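Local coordinates for reducing end xylose-releasing exo-oligoxylanase (Paenibacillus barengoltzii G22, PDB 5YXT), which hydrolyses O-glycosyl bonds as a glycoside hydrolase of family 8, probably releasing xylose from the reducing end of xylo-oligosaccharides, at residues M77-Q80 with V86-R89; A135-S140 with T154-L159; H141-R146 with F150-Q155. All blocks are in the same frame, centred on the assembly; numbering follows the deposited sequence.

Contact 1: residues M77-Q80 with V86-R89; sequences MAVQ and VFDR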
ATOM      1  N   MET C  77      -1.228 -34.656  -1.945  1.00 13.69           N
ATOM      2  CA  MET C  77      -1.093 -34.363  -0.515  1.00 14.60           C
ATOM      3  C   MET C  77      -0.379 -35.498   0.218  1.00 15.20           C
ATOM      4  O   MET C  77       0.467 -35.247   1.085  1.00 13.96           O
ATOM      5  CB  MET C  77      -2.459 -34.090   0.144  1.00 16.23           C
ATOM      6  CG  MET C  77      -3.222 -32.832  -0.297  1.00 20.00           C
ATOM      7  SD  MET C  77      -4.994 -33.203  -0.416  1.00 25.55           S
ATOM      8  CE  MET C  77      -5.818 -32.490   0.987  1.00 29.19           C
ATOM      9  N   ALA C  78      -0.710 -36.746  -0.113  1.00 15.04           N
ATOM     10  CA  ALA C  78      -0.133 -37.885   0.610  1.00 15.94           C
ATOM     11  C   ALA C  78       1.376 -38.010   0.363  1.00 17.34           C
ATOM     12  O   ALA C  78       2.145 -38.299   1.291  1.00 17.44           O
ATOM     13  CB  ALA C  78      -0.861 -39.174   0.217  1.00 15.41           C
ATOM     14  N   VAL C  79       1.829 -37.752  -0.865  1.00 16.16           N
ATOM     15  CA  VAL C  79       3.260 -37.860  -1.118  1.00 14.14           C
ATOM     16  C   VAL C  79       4.004 -36.647  -0.560  1.00 17.32           C
ATOM     17  O   VAL C  79       5.141 -36.778  -0.094  1.00 18.74           O
ATOM     18  CB  VAL C  79       3.534 -38.082  -2.622  1.00 16.86           C
ATOM     19  CG1 VAL C  79       3.026 -36.923  -3.461  1.00 15.26           C
ATOM     20  CG2 VAL C  79       5.044 -38.367  -2.887  1.00 17.33           C
ATOM     21  N   GLN C  80       3.387 -35.464  -0.547  1.00 15.54           N
ATOM     22  CA  GLN C  80       4.054 -34.320   0.072  1.00 17.92           C
ATOM     23  C   GLN C  80       4.163 -34.496   1.584  1.00 16.77           C
ATOM     24  O   GLN C  80       5.173 -34.127   2.190  1.00 17.64           O
ATOM     25  CB  GLN C  80       3.308 -33.029  -0.268  1.00 13.87           C
ATOM     26  CG  GLN C  80       3.396 -32.623  -1.737  1.00 15.09           C
ATOM     27  CD  GLN C  80       4.813 -32.343  -2.190  1.00 14.44           C
ATOM     28  OE1 GLN C  80       5.681 -32.056  -1.386  1.00 15.91           O
ATOM     29  NE2 GLN C  80       5.049 -32.435  -3.495  1.00 16.99           N
ATOM     30  N   VAL C  86      -1.796 -43.972   2.700  1.00 20.41           N
ATOM     31  CA  VAL C  86      -2.926 -43.249   2.113  1.00 19.06           C
ATOM     32  C   VAL C  86      -2.763 -43.146   0.600  1.00 15.83           C
ATOM     33  O   VAL C  86      -3.701 -43.398  -0.160  1.00 17.46           O
ATOM     34  CB  VAL C  86      -3.071 -41.857   2.753  1.00 21.33           C
ATOM     35  CG1 VAL C  86      -4.054 -41.003   1.945  1.00 19.97           C
ATOM     36  CG2 VAL C  86      -3.522 -41.978   4.196  1.00 23.07           C
ATOM     37  N   PHE C  87      -1.562 -42.791   0.146  1.00 17.11           N
ATOM     38  CA  PHE C  87      -1.278 -42.728  -1.284  1.00 16.16           C
ATOM     39  C   PHE C  87      -1.671 -44.018  -1.991  1.00 17.32           C
ATOM     40  O   PHE C  87      -2.386 -43.988  -2.997  1.00 17.41           O
ATOM     41  CB  PHE C  87       0.208 -42.424  -1.498  1.00 17.48           C
ATOM     42  CG  PHE C  87       0.574 -42.171  -2.940  1.00 17.81           C
ATOM     43  CD1 PHE C  87       0.709 -43.219  -3.826  1.00 15.06           C
ATOM     44  CD2 PHE C  87       0.768 -40.868  -3.406  1.00 17.61           C
ATOM     45  CE1 PHE C  87       1.034 -42.991  -5.166  1.00 17.02           C
ATOM     46  CE2 PHE C  87       1.103 -40.636  -4.731  1.00 15.96           C
ATOM     47  CZ  PHE C  87       1.232 -41.700  -5.613  1.00 15.39           C
ATOM     48  N   ASP C  88      -1.226 -45.169  -1.465  1.00 16.27           N
ATOM     49  CA  ASP C  88      -1.472 -46.425  -2.164  1.00 18.44           C
ATOM     50  C   ASP C  88      -2.946 -46.807  -2.144  1.00 19.97           C
ATOM     51  O   ASP C  88      -3.461 -47.353  -3.127  1.00 19.37           O
ATOM     52  CB  ASP C  88      -0.622 -47.542  -1.556  1.00 22.06           C
ATOM     53  CG  ASP C  88       0.833 -47.473  -1.991  1.00 25.97           C
ATOM     54  OD1 ASP C  88       1.153 -46.657  -2.884  1.00 24.52           O
ATOM     55  OD2 ASP C  88       1.665 -48.240  -1.452  1.00 22.78           O
ATOM     56  N   ARG C  89      -3.647 -46.504  -1.053  1.00 20.12           N
ATOM     57  CA  ARG C  89      -5.075 -46.780  -0.997  1.00 17.22           C
ATOM     58  C   ARG C  89      -5.826 -45.997  -2.066  1.00 17.39           C
ATOM     59  O   ARG C  89      -6.676 -46.551  -2.776  1.00 17.81           O
ATOM     60  CB  ARG C  89      -5.604 -46.455   0.402  1.00 18.76           C
ATOM     61  CG  ARG C  89      -5.306 -47.534   1.455  1.00 22.02           C
ATOM     62  CD  ARG C  89      -5.606 -47.011   2.852  1.00 25.14           C
ATOM     63  NE  ARG C  89      -5.511 -48.030   3.899  1.00 25.68           N
ATOM     64  CZ  ARG C  89      -6.483 -48.884   4.214  1.00 30.46           C
ATOM     65  NH1 ARG C  89      -6.295 -49.766   5.196  1.00 27.91           N
ATOM     66  NH2 ARG C  89      -7.634 -48.875   3.542  1.00 28.46           N
TER

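Contact 2: residues A135-S140 with T154-L159; sequences ALLFAS and TQARDL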
ATOM      1  N   ALA C 135       2.357 -36.738  -9.054  1.00 12.21           N
ATOM      2  CA  ALA C 135       2.320 -37.420  -7.762  1.00 12.82           C
ATOM      3  C   ALA C 135       3.005 -38.779  -7.831  1.00 13.19           C
ATOM      4  O   ALA C 135       3.781 -39.132  -6.940  1.00 16.34           O
ATOM      5  CB  ALA C 135       0.874 -37.577  -7.282  1.00 12.63           C
ATOM      6  N   LEU C 136       2.735 -39.545  -8.892  1.00 16.01           N
ATOM      7  CA  LEU C 136       3.352 -40.857  -9.071  1.00 14.12           C
ATOM      8  C   LEU C 136       4.865 -40.753  -9.244  1.00 16.71           C
ATOM      9  O   LEU C 136       5.617 -41.583  -8.716  1.00 16.00           O
ATOM     10  CB  LEU C 136       2.724 -41.557 -10.275  1.00 15.82           C
ATOM     11  CG  LEU C 136       1.313 -42.122 -10.054  1.00 13.88           C
ATOM     12  CD1 LEU C 136       0.602 -42.361 -11.382  1.00 15.42           C
ATOM     13  CD2 LEU C 136       1.342 -43.405  -9.180  1.00 15.38           C
ATOM     14  N   LEU C 137       5.333 -39.753 -10.000  1.00 16.38           N
ATOM     15  CA  LEU C 137       6.774 -39.558 -10.144  1.00 16.33           C
ATOM     16  C   LEU C 137       7.408 -39.202  -8.807  1.00 17.64           C
ATOM     17  O   LEU C 137       8.472 -39.732  -8.453  1.00 17.43           O
ATOM     18  CB  LEU C 137       7.057 -38.470 -11.185  1.00 16.48           C
ATOM     19  CG  LEU C 137       6.847 -38.906 -12.642  1.00 20.65           C
ATOM     20  CD1 LEU C 137       6.742 -37.696 -13.550  1.00 17.89           C
ATOM     21  CD2 LEU C 137       7.986 -39.823 -13.091  1.00 18.72           C
ATOM     22  N   PHE C 138       6.766 -38.300  -8.053  1.00 15.25           N
ATOM     23  CA  PHE C 138       7.211 -37.997  -6.698  1.00 14.01           C
ATOM     24  C   PHE C 138       7.180 -39.241  -5.821  1.00 16.83           C
ATOM     25  O   PHE C 138       8.072 -39.445  -4.998  1.00 16.34           O
ATOM     26  CB  PHE C 138       6.333 -36.908  -6.066  1.00 16.41           C
ATOM     27  CG  PHE C 138       6.592 -35.510  -6.593  1.00 16.77           C
ATOM     28  CD1 PHE C 138       7.742 -35.222  -7.331  1.00 17.32           C
ATOM     29  CD2 PHE C 138       5.684 -34.484  -6.346  1.00 15.60           C
ATOM     30  CE1 PHE C 138       7.973 -33.926  -7.828  1.00 17.28           C
ATOM     31  CE2 PHE C 138       5.911 -33.202  -6.828  1.00 15.72           C
ATOM     32  CZ  PHE C 138       7.067 -32.928  -7.577  1.00 16.04           C
ATOM     33  N   ALA C 139       6.139 -40.068  -5.955  1.00 16.30           N
ATOM     34  CA  ALA C 139       6.081 -41.281  -5.144  1.00 16.56           C
ATOM     35  C   ALA C 139       7.216 -42.224  -5.514  1.00 17.30           C
ATOM     36  O   ALA C 139       7.838 -42.837  -4.639  1.00 20.95           O
ATOM     37  CB  ALA C 139       4.721 -41.971  -5.317  1.00 16.76           C
ATOM     38  N   SER C 140       7.499 -42.345  -6.810  1.00 18.89           N
ATOM     39  CA  SER C 140       8.626 -43.153  -7.253  1.00 19.92           C
ATOM     40  C   SER C 140       9.931 -42.636  -6.658  1.00 19.02           C
ATOM     41  O   SER C 140      10.802 -43.423  -6.272  1.00 21.36           O
ATOM     42  CB  SER C 140       8.683 -43.162  -8.782  1.00 19.48           C
ATOM     43  OG  SER C 140       9.788 -43.903  -9.267  1.00 25.32           O
ATOM     44  N   THR C 154       6.702 -46.071 -13.673  1.00 18.60           N
ATOM     45  CA  THR C 154       6.214 -46.644 -14.923  1.00 21.19           C
ATOM     46  C   THR C 154       4.782 -46.208 -15.201  1.00 18.15           C
ATOM     47  O   THR C 154       4.456 -45.796 -16.319  1.00 19.37           O
ATOM     48  CB  THR C 154       6.318 -48.167 -14.877  1.00 22.52           C
ATOM     49  OG1 THR C 154       7.692 -48.541 -14.702  1.00 28.91           O
ATOM     50  CG2 THR C 154       5.795 -48.770 -16.171  1.00 22.99           C
ATOM     51  N   GLN C 155       3.913 -46.263 -14.183  1.00 16.84           N
ATOM     52  CA  GLN C 155       2.541 -45.793 -14.366  1.00 19.86           C
ATOM     53  C   GLN C 155       2.517 -44.337 -14.823  1.00 16.58           C
ATOM     54  O   GLN C 155       1.706 -43.959 -15.674  1.00 18.06           O
ATOM     55  CB  GLN C 155       1.746 -45.956 -13.069  1.00 18.95           C
ATOM     56  CG  GLN C 155       1.604 -47.398 -12.597  1.00 19.34           C
ATOM     57  CD  GLN C 155       0.562 -48.158 -13.371  1.00 21.91           C
ATOM     58  OE1 GLN C 155      -0.324 -47.565 -14.003  1.00 24.15           O
ATOM     59  NE2 GLN C 155       0.651 -49.484 -13.330  1.00 26.46           N
ATOM     60  N   ALA C 156       3.416 -43.513 -14.281  1.00 15.89           N
ATOM     61  CA  ALA C 156       3.432 -42.090 -14.616  1.00 17.47           C
ATOM     62  C   ALA C 156       3.893 -41.854 -16.051  1.00 17.99           C
ATOM     63  O   ALA C 156       3.266 -41.092 -16.802  1.00 19.16           O
ATOM     64  CB  ALA C 156       4.336 -41.340 -13.633  1.00 17.53           C
ATOM     65  N   ARG C 157       4.995 -42.493 -16.448  1.00 17.98           N
ATOM     66  CA  ARG C 157       5.496 -42.320 -17.807  1.00 20.50           C
ATOM     67  C   ARG C 157       4.525 -42.893 -18.833  1.00 19.40           C
ATOM     68  O   ARG C 157       4.330 -42.304 -19.904  1.00 18.07           O
ATOM     69  CB  ARG C 157       6.882 -42.957 -17.932  1.00 20.50           C
ATOM     70  CG  ARG C 157       7.980 -42.183 -17.167  1.00 19.81           C
ATOM     71  CD  ARG C 157       9.378 -42.771 -17.391  1.00 22.52           C
ATOM     72  NE  ARG C 157       9.456 -44.126 -16.860  1.00 24.39           N
ATOM     73  CZ  ARG C 157       9.829 -44.429 -15.620  1.00 24.37           C
ATOM     74  NH1 ARG C 157      10.184 -43.477 -14.769  1.00 23.00           N
ATOM     75  NH2 ARG C 157       9.853 -45.699 -15.234  1.00 28.57           N
ATOM     76  N   ASP C 158       3.895 -44.032 -18.524  1.00 19.61           N
ATOM     77  CA  ASP C 158       2.896 -44.580 -19.442  1.00 21.34           C
ATOM     78  C   ASP C 158       1.706 -43.641 -19.569  1.00 19.95           C
ATOM     79  O   ASP C 158       1.189 -43.420 -20.674  1.00 18.63           O
ATOM     80  CB  ASP C 158       2.430 -45.958 -18.969  1.00 23.21           C
ATOM     81  CG  ASP C 158       3.497 -47.019 -19.117  1.00 27.51           C
ATOM     82  OD1 ASP C 158       4.528 -46.753 -19.771  1.00 28.22           O
ATOM     83  OD2 ASP C 158       3.300 -48.125 -18.573  1.00 29.23           O
ATOM     84  N   LEU C 159       1.251 -43.083 -18.444  1.00 18.58           N
ATOM     85  CA  LEU C 159       0.161 -42.116 -18.498  1.00 19.25           C
ATOM     86  C   LEU C 159       0.538 -40.911 -19.361  1.00 18.94           C
ATOM     87  O   LEU C 159      -0.230 -40.493 -20.239  1.00 19.40           O
ATOM     88  CB  LEU C 159      -0.200 -41.687 -17.080  1.00 21.29           C
ATOM     89  CG  LEU C 159      -1.488 -40.900 -16.893  1.00 25.20           C
ATOM     90  CD1 LEU C 159      -1.261 -39.406 -17.045  1.00 31.46           C
ATOM     91  CD2 LEU C 159      -2.487 -41.381 -17.908  1.00 24.95           C
TER
HETATM   92  O   HOH W   1      10.902 -43.329 -11.580  1.00 28.47           O

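Contact 3: residues H141-R146 with F150-Q155; sequences HRWGDR and FNYGTQ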
ATOM      1  N   HIS C 141      10.070 -41.318  -6.546  1.00 17.52           N
ATOM      2  CA  HIS C 141      11.325 -40.745  -6.063  1.00 17.81           C
ATOM      3  C   HIS C 141      11.447 -40.799  -4.546  1.00 20.34           C
ATOM      4  O   HIS C 141      12.538 -41.076  -4.024  1.00 21.81           O
ATOM      5  CB  HIS C 141      11.463 -39.304  -6.552  1.00 18.01           C
ATOM      6  CG  HIS C 141      11.506 -39.184  -8.043  1.00 20.47           C
ATOM      7  ND1 HIS C 141      11.343 -37.984  -8.698  1.00 19.84           N
ATOM      8  CD2 HIS C 141      11.686 -40.122  -9.005  1.00 20.62           C
ATOM      9  CE1 HIS C 141      11.424 -38.187 -10.001  1.00 21.26           C
ATOM     10  NE2 HIS C 141      11.630 -39.476 -10.212  1.00 20.26           N
ATOM     11  N   ARG C 142      10.356 -40.526  -3.818  1.00 17.60           N
ATOM     12  CA  ARG C 142      10.441 -40.536  -2.357  1.00 21.09           C
ATOM     13  C   ARG C 142      10.553 -41.956  -1.813  1.00 20.15           C
ATOM     14  O   ARG C 142      11.274 -42.197  -0.842  1.00 25.39           O
ATOM     15  CB  ARG C 142       9.218 -39.878  -1.704  1.00 21.61           C
ATOM     16  CG  ARG C 142       8.908 -38.443  -2.075  1.00 21.59           C
ATOM     17  CD  ARG C 142       8.142 -37.751  -0.914  1.00 23.05           C
ATOM     18  NE  ARG C 142       8.908 -37.726   0.339  1.00 21.98           N
ATOM     19  CZ  ARG C 142       8.532 -37.064   1.432  1.00 23.49           C
ATOM     20  NH1 ARG C 142       7.385 -36.397   1.451  1.00 21.14           N
ATOM     21  NH2 ARG C 142       9.289 -37.068   2.516  1.00 22.62           N
ATOM     22  N   TRP C 143       9.803 -42.900  -2.388  1.00 21.08           N
ATOM     23  CA  TRP C 143       9.616 -44.208  -1.779  1.00 22.73           C
ATOM     24  C   TRP C 143      10.121 -45.360  -2.615  1.00 25.91           C
ATOM     25  O   TRP C 143      10.383 -46.427  -2.050  1.00 26.73           O
ATOM     26  CB  TRP C 143       8.130 -44.461  -1.489  1.00 22.43           C
ATOM     27  CG  TRP C 143       7.460 -43.404  -0.695  1.00 21.43           C
ATOM     28  CD1 TRP C 143       7.955 -42.755   0.399  1.00 22.96           C
ATOM     29  CD2 TRP C 143       6.142 -42.890  -0.907  1.00 21.47           C
ATOM     30  NE1 TRP C 143       7.033 -41.852   0.867  1.00 23.77           N
ATOM     31  CE2 TRP C 143       5.909 -41.918   0.087  1.00 24.51           C
ATOM     32  CE3 TRP C 143       5.142 -43.143  -1.855  1.00 21.02           C
ATOM     33  CZ2 TRP C 143       4.714 -41.206   0.169  1.00 18.75           C
ATOM     34  CZ3 TRP C 143       3.958 -42.436  -1.773  1.00 18.68           C
ATOM     35  CH2 TRP C 143       3.755 -41.481  -0.765  1.00 18.61           C
ATOM     36  N   GLY C 144      10.220 -45.196  -3.932  1.00 24.55           N
ATOM     37  CA  GLY C 144      10.641 -46.269  -4.801  1.00 23.54           C
ATOM     38  C   GLY C 144       9.472 -47.037  -5.378  1.00 28.20           C
ATOM     39  O   GLY C 144       8.472 -47.278  -4.691  1.00 26.69           O
ATOM     40  N   ASP C 145       9.588 -47.418  -6.649  1.00 24.11           N
ATOM     41  CA  ASP C 145       8.572 -48.245  -7.277  1.00 27.29           C
ATOM     42  C   ASP C 145       8.404 -49.541  -6.498  1.00 30.53           C
ATOM     43  O   ASP C 145       9.362 -50.083  -5.943  1.00 29.12           O
ATOM     44  CB  ASP C 145       8.959 -48.554  -8.726  1.00 28.45           C
ATOM     45  CG  ASP C 145       8.568 -47.450  -9.683  1.00 27.40           C
ATOM     46  OD1 ASP C 145       8.451 -46.296  -9.227  1.00 24.04           O
ATOM     47  OD2 ASP C 145       8.376 -47.740 -10.887  1.00 30.08           O
ATOM     48  N   ARG C 146       7.167 -50.019  -6.440  1.00 29.49           N
ATOM     49  CA  ARG C 146       6.874 -51.363  -5.970  1.00 30.86           C
ATOM     50  C   ARG C 146       6.272 -52.128  -7.138  1.00 30.75           C
ATOM     51  O   ARG C 146       6.401 -51.695  -8.285  1.00 29.62           O
ATOM     52  CB  ARG C 146       5.928 -51.313  -4.775  1.00 31.24           C
ATOM     53  CG  ARG C 146       6.216 -52.313  -3.687  1.00 41.47           C
ATOM     54  CD  ARG C 146       5.222 -52.086  -2.576  1.00 38.74           C
ATOM     55  NE  ARG C 146       5.062 -50.654  -2.391  1.00 37.68           N
ATOM     56  CZ  ARG C 146       3.910 -50.047  -2.157  1.00 31.58           C
ATOM     57  NH1 ARG C 146       2.783 -50.739  -2.060  1.00 32.13           N
ATOM     58  NH2 ARG C 146       3.896 -48.731  -2.010  1.00 39.03           N
ATOM     59  N   PHE C 150       1.588 -50.546  -8.296  1.00 20.60           N
ATOM     60  CA  PHE C 150       2.367 -49.579  -7.536  1.00 21.39           C
ATOM     61  C   PHE C 150       3.775 -49.404  -8.086  1.00 23.76           C
ATOM     62  O   PHE C 150       4.684 -49.027  -7.337  1.00 22.84           O
ATOM     63  CB  PHE C 150       2.407 -49.970  -6.059  1.00 24.13           C
ATOM     64  CG  PHE C 150       1.050 -50.258  -5.476  1.00 27.52           C
ATOM     65  CD1 PHE C 150       0.094 -49.254  -5.379  1.00 24.99           C
ATOM     66  CD2 PHE C 150       0.723 -51.532  -5.036  1.00 25.99           C
ATOM     67  CE1 PHE C 150      -1.159 -49.520  -4.849  1.00 22.92           C
ATOM     68  CE2 PHE C 150      -0.527 -51.804  -4.505  1.00 28.23           C
ATOM     69  CZ  PHE C 150      -1.469 -50.800  -4.411  1.00 25.51           C
ATOM     70  N   ASN C 151       3.966 -49.659  -9.381  1.00 21.69           N
ATOM     71  CA  ASN C 151       5.215 -49.356 -10.068  1.00 22.84           C
ATOM     72  C   ASN C 151       5.118 -47.908 -10.545  1.00 21.80           C
ATOM     73  O   ASN C 151       4.949 -47.621 -11.727  1.00 21.21           O
ATOM     74  CB  ASN C 151       5.464 -50.345 -11.207  1.00 19.93           C
ATOM     75  CG  ASN C 151       4.259 -50.513 -12.142  1.00 24.49           C
ATOM     76  OD1 ASN C 151       3.100 -50.328 -11.747  1.00 23.18           O
ATOM     77  ND2 ASN C 151       4.539 -50.865 -13.399  1.00 24.01           N
ATOM     78  N   TYR C 152       5.260 -46.985  -9.577  1.00 23.65           N
ATOM     79  CA  TYR C 152       4.778 -45.607  -9.729  1.00 19.65           C
ATOM     80  C   TYR C 152       5.359 -44.917 -10.960  1.00 18.00           C
ATOM     81  O   TYR C 152       4.622 -44.315 -11.746  1.00 19.84           O
ATOM     82  CB  TYR C 152       5.125 -44.781  -8.486  1.00 18.85           C
ATOM     83  CG  TYR C 152       4.699 -45.349  -7.139  1.00 20.70           C
ATOM     84  CD1 TYR C 152       3.358 -45.572  -6.845  1.00 19.45           C
ATOM     85  CD2 TYR C 152       5.645 -45.624  -6.155  1.00 18.69           C
ATOM     86  CE1 TYR C 152       2.972 -46.064  -5.611  1.00 22.50           C
ATOM     87  CE2 TYR C 152       5.270 -46.116  -4.906  1.00 21.02           C
ATOM     88  CZ  TYR C 152       3.932 -46.339  -4.640  1.00 24.47           C
ATOM     89  OH  TYR C 152       3.539 -46.827  -3.405  1.00 20.80           O
ATOM     90  N   GLY C 153       6.690 -44.939 -11.108  1.00 20.35           N
ATOM     91  CA  GLY C 153       7.317 -44.228 -12.214  1.00 21.19           C
ATOM     92  C   GLY C 153       6.899 -44.758 -13.572  1.00 21.15           C
ATOM     93  O   GLY C 153       6.748 -43.996 -14.530  1.00 18.37           O
ATOM     94  N   THR C 154       6.702 -46.071 -13.673  1.00 18.60           N
ATOM     95  CA  THR C 154       6.214 -46.644 -14.923  1.00 21.19           C
ATOM     96  C   THR C 154       4.782 -46.208 -15.201  1.00 18.15           C
ATOM     97  O   THR C 154       4.456 -45.796 -16.319  1.00 19.37           O
ATOM     98  CB  THR C 154       6.318 -48.167 -14.877  1.00 22.52           C
ATOM     99  OG1 THR C 154       7.692 -48.541 -14.702  1.00 28.91           O
ATOM    100  CG2 THR C 154       5.795 -48.770 -16.171  1.00 22.99           C
ATOM    101  N   GLN C 155       3.913 -46.263 -14.183  1.00 16.84           N
ATOM    102  CA  GLN C 155       2.541 -45.793 -14.366  1.00 19.86           C
ATOM    103  C   GLN C 155       2.517 -44.337 -14.823  1.00 16.58           C
ATOM    104  O   GLN C 155       1.706 -43.959 -15.674  1.00 18.06           O
ATOM    105  CB  GLN C 155       1.746 -45.956 -13.069  1.00 18.95           C
ATOM    106  CG  GLN C 155       1.604 -47.398 -12.597  1.00 19.34           C
ATOM    107  CD  GLN C 155       0.562 -48.158 -13.371  1.00 21.91           C
ATOM    108  OE1 GLN C 155      -0.324 -47.565 -14.003  1.00 24.15           O
ATOM    109  NE2 GLN C 155       0.651 -49.484 -13.330  1.00 26.46           N
TER

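Contact 1: residues M77-Q80 with V86-R89
Ala78 and Phe87 meet where two consecutive helices, 68-80 and 84-98, come together across the short turn that joins them. Both belong to the (alpha/alpha)6 barrel of family 8. The methyl group of Ala78 is the bump on the first helix. It points at the opening turn of the second helix and sits in a shallow hollow there. Phe87 provides most of that hollow. Ala78 CB lies 3.7 Å from Phe87 N and 3.8 Å from Phe87 CB. Val86 closes another part of it, with Val86 CG1 4.1 Å from Ala78 CB. The backbones can approach closely because the alanine is small: the CA atoms of Ala78 and Phe87 are 5.3 Å apart.

Phe87 answers with a larger bump. CG of Phe87 is anti to the backbone N (chi1 -173°), which sends the ring toward the first helix. It reaches over to Val79, the next residue there. Ala78 CB lies at the edge of this ring, near its plane. Val79 approaches the ring obliquely. Phe87 also meets Trp143 and Tyr152 edge-to-face, and Val79 touches Phe138, so helix 126-143 and the start of helix 152-165 continue this buried apolar layer. The ring meets Val79 through two carbons: Val79 CB is 4.0 Å from Phe87 CD2 and 4.1 Å from Phe87 CE2.

Contact 2: residues A135-S140 with T154-L159
Leu136 and Leu137 receive Ala156 at the interface of an antiparallel helical hairpin. The hairpin is formed by helices 126-143 and 152-165 of the (alpha/alpha)6 barrel. The axes of the two segments run at 151° to each other and approach to 8.4 Å.

The apolar contacts centre on one methyl group. Ala156 CB points into the facing helix and fits between two neighbouring leucines. It is 3.7 Å from Leu136 CB and 3.6 Å from Leu137 CG. Leu136 meets it with the base of its side chain, Leu137 with the branch point. The Leu137 side chain sets out alongside the partner helix, and with CG anti to the carbonyl carbon (chi1 -75°) its end comes nearer. Beyond the alanine, Leu136 and Gln155 cross obliquely. Leu136 CD1 rests 4.1 Å from Gln155 CB, so only the aliphatic base of the glutamine is used here. Other helices cover the leucines: Leu136 touches Trp91, and Leu137 touches Phe205 and Trp208.

The polar link between the segments is indirect. A single water bridges Ser140 and Arg157 beside the apolar patch. It lies in the plane of the Arg157 guanidinium, at its edge. The water donates to Ser140 OG at 2.6 Å and accepts from Arg157 NH1 over a longer 3.3 Å.

Contact 3: residues H141-R146 with F150-Q155
The tight connection between helices 126-143 and 152-165 of the (alpha/alpha)6 barrel is held by Asp145 and Arg146, which reach across to Phe150, Tyr152 and Gly153. Gly144 leaves the first helix with a positive phi, and Asn151 takes the N-cap position of the second. The Asn151 side chain makes no capping bond. Instead its OD1 accepts a bond from Gln155 NE2 at 3.0 Å. Asn151 is also the centre of an inverse gamma turn.

Asp145 serves the first turn of helix 152-165. Its carboxylate carbon is anti to the carbonyl carbon (chi1 -84°), which carries the carboxylate toward the new helix. Gly153 N donates to Asp145 OD1 on its syn side, 2.9 Å away and almost straight at 175°. The same oxygen is also hydrogen-bonded to Ser140 OG, in the last part of the first helix.

A backbone bond closes the turn. Arg146 N donates to Phe150 O at 2.8 Å, from above the carbonyl plane. Phe150 O also lies 3.5 Å above the ring of Tyr152, over its centre. Phe150 CB lies over one face of the Arg146 guanidinium. The guanidinium and ring planes are only 23° apart, and Arg146 NH1 is 3.7 Å from Phe150 CD2. Gly144 O lies at the edge of the Tyr152 ring, 3.4 Å from Tyr152 CE2. The same carbon meets the edge of the Trp143 ring, 4.3 Å from Trp143 CE3.

Asp88, on helix 84-98, takes a salt bridge from Arg146 and a probable hydrogen bond with Tyr152 OH. It probably balances the charge of Arg146. Through Ser140 OG and Gly153 N, Asp145 is gripped by both helices, and its negative charge probably interacts well with the positive end of the helix 152-165 dipole.

Contact 1 comes first along the chain. It closes the short turn between helices 68-80 and 84-98, and it is complete before the other two begin. Helix 126-143 then supplies the first segment of contact 2 and the start of that of contact 3. Contact 3 closes the smaller loop, through 147-149, and its first segment and much of its second lie inside the loop closed by contact 2. The two share Thr154 and Gln155, so contact 3 nests within contact 2 and ends on the same stretch. Contact 1 lies against both: Phe87 packs on Ala139 of contact 2, and Asp88 reaches Arg146 of contact 3. Four successive helices of the barrel are thus joined.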